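Local coordinates for manganese-binding protein (Chlamydia trachomatis, PDB 6NSI), which binds Fe(2+), Mn(2+) and Ni(2+), with a preference for Fe(2+), and delivers them to the membrane permease of the YtgABCD ABC transporter, at residues Q82-N86 / K87-D91; G111-V114 / K115-A119. All blocks are in the same frame, centred on the assembly; numbering follows the deposited sequence.

Interaction 1: residues Q82-N86 / K87-D91; sequences QRLLN and KNCFD
One carbonyl oxygen, Leu84 O, takes two backbone N-H groups here, from opposite faces of its carbonyl plane. Cys89 N reaches it at 3.1 Å with only a moderate tilt, while Lys87 N sits well above the plane at 3.3 Å. Asn88 N donates to Leu85 O at 3.2 Å, also from well above the carbonyl plane, and with Asn88 at positive phi (40°) this pattern is a Schellman motif closing helix 80-85. The turn brings Cys89 and Phe90 back against the last leucines. Leu84 CD2 lies 3.7 Å from Cys89 SG, and Leu84 CB meets the Phe90 ring at its edge. Leu85 CD2 comes obliquely to the same ring, 3.6 Å from Phe90 CE1. A chi1 of 78° sets CG of Phe90 between the backbone N and the carbonyl carbon, which lays the ring alongside the last turn, against Leu84 and Leu85. Ile103 touches both Leu84 and Phe90, and the Phe90 side chain is about 9 Å from that of His102, an iron ligand. On the outer side Gln82 NE2 donates to Asn86 OD1 at 2.9 Å, a side-chain bond across one turn. Lys87 lays its CD past Arg83 O. The carbonyls of Leu84 and Leu85, which lack the usual helical partners, are thus bonded by the turn itself, and the lysine charge is met by the carboxylate of Glu116.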
loop_
_atom_site.group_PDB
_atom_site.type_symbol
_atom_site.label_atom_id
_atom_site.label_comp_id
_atom_site.label_asym_id
_atom_site.label_seq_id
_atom_site.Cartn_x
_atom_site.Cartn_y
_atom_site.Cartn_z
ATOM N N GLN A 82 -7.442 -9.112 8.164
ATOM C CA GLN A 82 -8.581 -9.888 8.639
ATOM C C GLN A 82 -9.204 -9.245 9.872
ATOM O O GLN A 82 -10.434 -9.183 9.992
ATOM C CB GLN A 82 -8.155 -11.321 8.945
ATOM C CG GLN A 82 -9.326 -12.233 9.259
ATOM C CD GLN A 82 -10.338 -12.275 8.127
ATOM O OE1 GLN A 82 -9.972 -12.448 6.961
ATOM N NE2 GLN A 82 -11.618 -12.105 8.466
ATOM N N ARG A 83 -8.374 -8.755 10.793
ATOM C CA ARG A 83 -8.904 -8.067 11.966
ATOM C C ARG A 83 -9.669 -6.809 11.566
ATOM O O ARG A 83 -10.734 -6.517 12.122
ATOM C CB ARG A 83 -7.767 -7.737 12.930
ATOM C CG ARG A 83 -7.059 -8.979 13.457
ATOM C CD ARG A 83 -6.234 -8.677 14.689
ATOM N NE ARG A 83 -5.548 -9.877 15.180
ATOM C CZ ARG A 83 -5.059 -10.017 16.414
ATOM N NH1 ARG A 83 -5.172 -9.034 17.298
ATOM N NH2 ARG A 83 -4.451 -11.143 16.767
ATOM N N LEU A 84 -9.156 -6.066 10.582
ATOM C CA LEU A 84 -9.885 -4.906 10.085
ATOM C C LEU A 84 -11.190 -5.323 9.414
ATOM O O LEU A 84 -12.218 -4.650 9.560
ATOM C CB LEU A 84 -9.000 -4.118 9.123
ATOM C CG LEU A 84 -7.877 -3.331 9.786
ATOM C CD1 LEU A 84 -7.071 -2.604 8.722
ATOM C CD2 LEU A 84 -8.463 -2.354 10.791
ATOM N N LEU A 85 -11.173 -6.441 8.687
ATOM C CA LEU A 85 -12.400 -6.931 8.071
ATOM C C LEU A 85 -13.387 -7.429 9.121
ATOM O O LEU A 85 -14.603 -7.299 8.933
ATOM C CB LEU A 85 -12.083 -8.035 7.057
ATOM C CG LEU A 85 -11.726 -7.579 5.635
ATOM C CD1 LEU A 85 -11.626 -8.769 4.686
ATOM C CD2 LEU A 85 -12.728 -6.549 5.107
ATOM N N ASN A 86 -12.884 -7.968 10.237
ATOM C CA ASN A 86 -13.730 -8.458 11.321
ATOM C C ASN A 86 -14.589 -7.354 11.935
ATOM O O ASN A 86 -15.483 -7.653 12.738
ATOM C CB ASN A 86 -12.862 -9.105 12.418
ATOM C CG ASN A 86 -12.405 -10.532 12.072
ATOM O OD1 ASN A 86 -12.601 -11.021 10.955
ATOM N ND2 ASN A 86 -11.787 -11.201 13.049
ATOM N N LYS A 87 -14.342 -6.090 11.583
ATOM C CA LYS A 87 -15.063 -4.964 12.160
ATOM C C LYS A 87 -15.653 -4.042 11.098
ATOM O O LYS A 87 -16.059 -2.922 11.431
ATOM C CB LYS A 87 -14.142 -4.162 13.092
ATOM C CG LYS A 87 -13.458 -5.000 14.167
ATOM C CD LYS A 87 -12.146 -4.380 14.618
ATOM C CE LYS A 87 -12.262 -3.784 16.014
ATOM N NZ LYS A 87 -11.033 -4.032 16.818
ATOM N N ASN A 88 -15.730 -4.488 9.840
ATOM C CA ASN A 88 -16.095 -3.637 8.709
ATOM C C ASN A 88 -15.439 -2.261 8.839
ATOM O O ASN A 88 -16.068 -1.231 8.563
ATOM C CB ASN A 88 -17.623 -3.521 8.582
ATOM C CG ASN A 88 -18.097 -3.468 7.117
ATOM O OD1 ASN A 88 -17.312 -3.625 6.178
ATOM N ND2 ASN A 88 -19.389 -3.255 6.930
ATOM N N CYS A 89 -14.179 -2.240 9.291
ATOM C CA CYS A 89 -13.409 -1.001 9.303
ATOM C C CYS A 89 -13.264 -0.433 7.900
ATOM O O CYS A 89 -13.136 0.787 7.730
ATOM C CB CYS A 89 -12.024 -1.238 9.917
ATOM S SG CYS A 89 -12.011 -1.586 11.705
ATOM N N PHE A 90 -13.273 -1.296 6.887
ATOM C CA PHE A 90 -13.193 -0.849 5.507
ATOM C C PHE A 90 -13.946 -1.833 4.627
ATOM O O PHE A 90 -14.313 -2.934 5.049
ATOM C CB PHE A 90 -11.735 -0.696 5.041
ATOM C CG PHE A 90 -11.057 -2.000 4.696
ATOM C CD1 PHE A 90 -10.696 -2.893 5.686
ATOM C CD2 PHE A 90 -10.761 -2.315 3.375
ATOM C CE1 PHE A 90 -10.073 -4.089 5.378
ATOM C CE2 PHE A 90 -10.129 -3.509 3.052
ATOM C CZ PHE A 90 -9.780 -4.397 4.055
ATOM N N ASP A 91 -14.180 -1.415 3.392
ATOM C CA ASP A 91 -14.792 -2.260 2.379
ATOM C C ASP A 91 -13.679 -2.833 1.513
ATOM O O ASP A 91 -12.964 -2.081 0.846
ATOM C CB ASP A 91 -15.790 -1.466 1.535
ATOM C CG ASP A 91 -16.995 -0.977 2.346
ATOM O OD1 ASP A 91 -17.369 -1.649 3.339
ATOM O OD2 ASP A 91 -17.560 0.079 1.988
#

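Interaction 2: residues G111-V114 / K115-A119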
loop_
_atom_site.group_PDB
_atom_site.type_symbol
_atom_site.label_atom_id
_atom_site.label_comp_id
_atom_site.label_asym_id
_atom_site.label_seq_id
_atom_site.Cartn_x
_atom_site.Cartn_y
_atom_site.Cartn_z
ATOM N N GLY A 111 -4.410 3.730 9.355
ATOM C CA GLY A 111 -4.558 4.145 10.743
ATOM C C GLY A 111 -5.324 3.124 11.559
ATOM O O GLY A 111 -4.925 2.771 12.673
ATOM N N ALA A 112 -6.441 2.632 11.012
ATOM C CA ALA A 112 -7.157 1.535 11.658
ATOM C C ALA A 112 -6.265 0.305 11.811
ATOM O O ALA A 112 -6.279 -0.353 12.857
ATOM C CB ALA A 112 -8.415 1.191 10.864
ATOM N N ALA A 113 -5.483 -0.019 10.771
ATOM C CA ALA A 113 -4.505 -1.098 10.877
ATOM C C ALA A 113 -3.550 -0.858 12.041
ATOM O O ALA A 113 -3.265 -1.767 12.829
ATOM C CB ALA A 113 -3.725 -1.225 9.563
ATOM N N VAL A 114 -3.035 0.365 12.159
ATOM C CA VAL A 114 -2.132 0.668 13.262
ATOM C C VAL A 114 -2.847 0.529 14.602
ATOM O O VAL A 114 -2.241 0.094 15.594
ATOM C CB VAL A 114 -1.521 2.064 13.057
ATOM C CG1 VAL A 114 -0.794 2.522 14.300
ATOM C CG2 VAL A 114 -0.569 2.031 11.858
ATOM N N LYS A 115 -4.148 0.809 14.625
ATOM C CA LYS A 115 -4.932 0.641 15.870
ATOM C C LYS A 115 -4.882 -0.827 16.276
ATOM O O LYS A 115 -4.744 -1.089 17.450
ATOM C CB LYS A 115 -6.375 1.117 15.702
ATOM C CG LYS A 115 -6.937 1.840 16.915
ATOM C CD LYS A 115 -8.299 2.428 16.691
ATOM C CE LYS A 115 -8.354 3.253 15.427
ATOM N NZ LYS A 115 -7.577 4.506 15.550
ATOM N N GLU A 116 -4.991 -1.735 15.313
ATOM C CA GLU A 116 -4.923 -3.162 15.613
ATOM C C GLU A 116 -3.518 -3.570 16.036
ATOM O O GLU A 116 -3.356 -4.405 16.931
ATOM C CB GLU A 116 -5.372 -3.978 14.403
ATOM C CG GLU A 116 -6.784 -3.671 13.949
ATOM C CD GLU A 116 -7.810 -3.986 15.014
ATOM O OE1 GLU A 116 -7.696 -5.046 15.669
ATOM O OE2 GLU A 116 -8.729 -3.164 15.200
ATOM N N MET A 117 -2.490 -3.007 15.393
ATOM C CA MET A 117 -1.117 -3.246 15.828
ATOM C C MET A 117 -0.943 -2.906 17.305
ATOM O O MET A 117 -0.462 -3.730 18.089
ATOM C CB MET A 117 -0.141 -2.425 14.995
ATOM C CG MET A 117 -0.160 -2.693 13.483
ATOM S SD MET A 117 1.099 -1.653 12.719
ATOM C CE MET A 117 0.441 -1.430 11.053
ATOM N N ALA A 118 -1.313 -1.683 17.694
ATOM C CA ALA A 118 -1.189 -1.266 19.090
ATOM C C ALA A 118 -1.929 -2.214 20.023
ATOM O O ALA A 118 -1.373 -2.676 21.030
ATOM C CB ALA A 118 -1.719 0.156 19.258
ATOM N N ALA A 119 -3.194 -2.505 19.714
ATOM C CA ALA A 119 -3.969 -3.391 20.575
ATOM C C ALA A 119 -3.281 -4.741 20.701
ATOM O O ALA A 119 -3.044 -5.232 21.812
ATOM C CB ALA A 119 -5.387 -3.550 20.028
HETATM O O HOH W 1 -8.698 -0.569 14.077
#
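The carbonyl group of Ala112 is approached from opposite sides of its plane: Glu116 N comes from one side, only 20° out of the plane, and a water from the other, farther out. That water donates to Ala112 O at 2.7 Å and also to Glu116 OE2 at 2.8 Å, so it joins a backbone acceptor to the carboxylate of the residue whose own N-H bonds to the same oxygen. The bend in Glu116 at chi2 (-62°) turns its carboxylate back to the water, and Glu116 CG rests 3.5 Å from Ala112 O. Lys87 is the second partner of OE2, and two donors on one oxygen would probably favour the ionised carboxylate.

Along the rest of this piece of helix the bonds are those of a regular alpha helix. Met117 N lies in the carbonyl plane of Ala113, 3.0 Å from Ala113 O, and the bond from Ala118 N to Val114 O is 2.9 Å and almost straight at 173°. On the inner side Met117 runs back extended along the helix, its CG beside Ala113 O and its CE ending 3.7 Å from Val114 CG2, where the two side chains cross obliquely. Ala113 CB meets the same methyl more loosely.

Three helices press on this piece of helix 107-124. Helix 80-85 covers Ala112, Ala113 and Glu116 with Leu84 and Arg83, and its Leu80 reaches Met117. Cys14 of helix 9-19 touches both Val114 and Met117; Val15 touches Met117, and Ile18 touches Ala118. Leu140 and Met143 of helix 129-154 close over Val114, Leu140 also touching Lys115, and Ala136 lies against Ala118.

Along the chain the two contacts come in series, neither nested nor crossed. Helix 80-85 follows strand 77-79, an outermost strand of the parallel sheet; interaction 1 closes the tight turn that ends this helix and sends the chain toward strand 94-95. The chain then passes the iron ligand His102 and enters helix 107-124, where interaction 2 spans successive turns without closing a loop. Their centres are 12 Å apart, and they touch directly: Lys87 NZ is 2.9 Å from Glu116 OE2 in a salt bridge, and Leu84 CD2 packs 3.5 Å from Ala112 CB. The capped end of the short helix is thereby tied to the flank of helix 107-124.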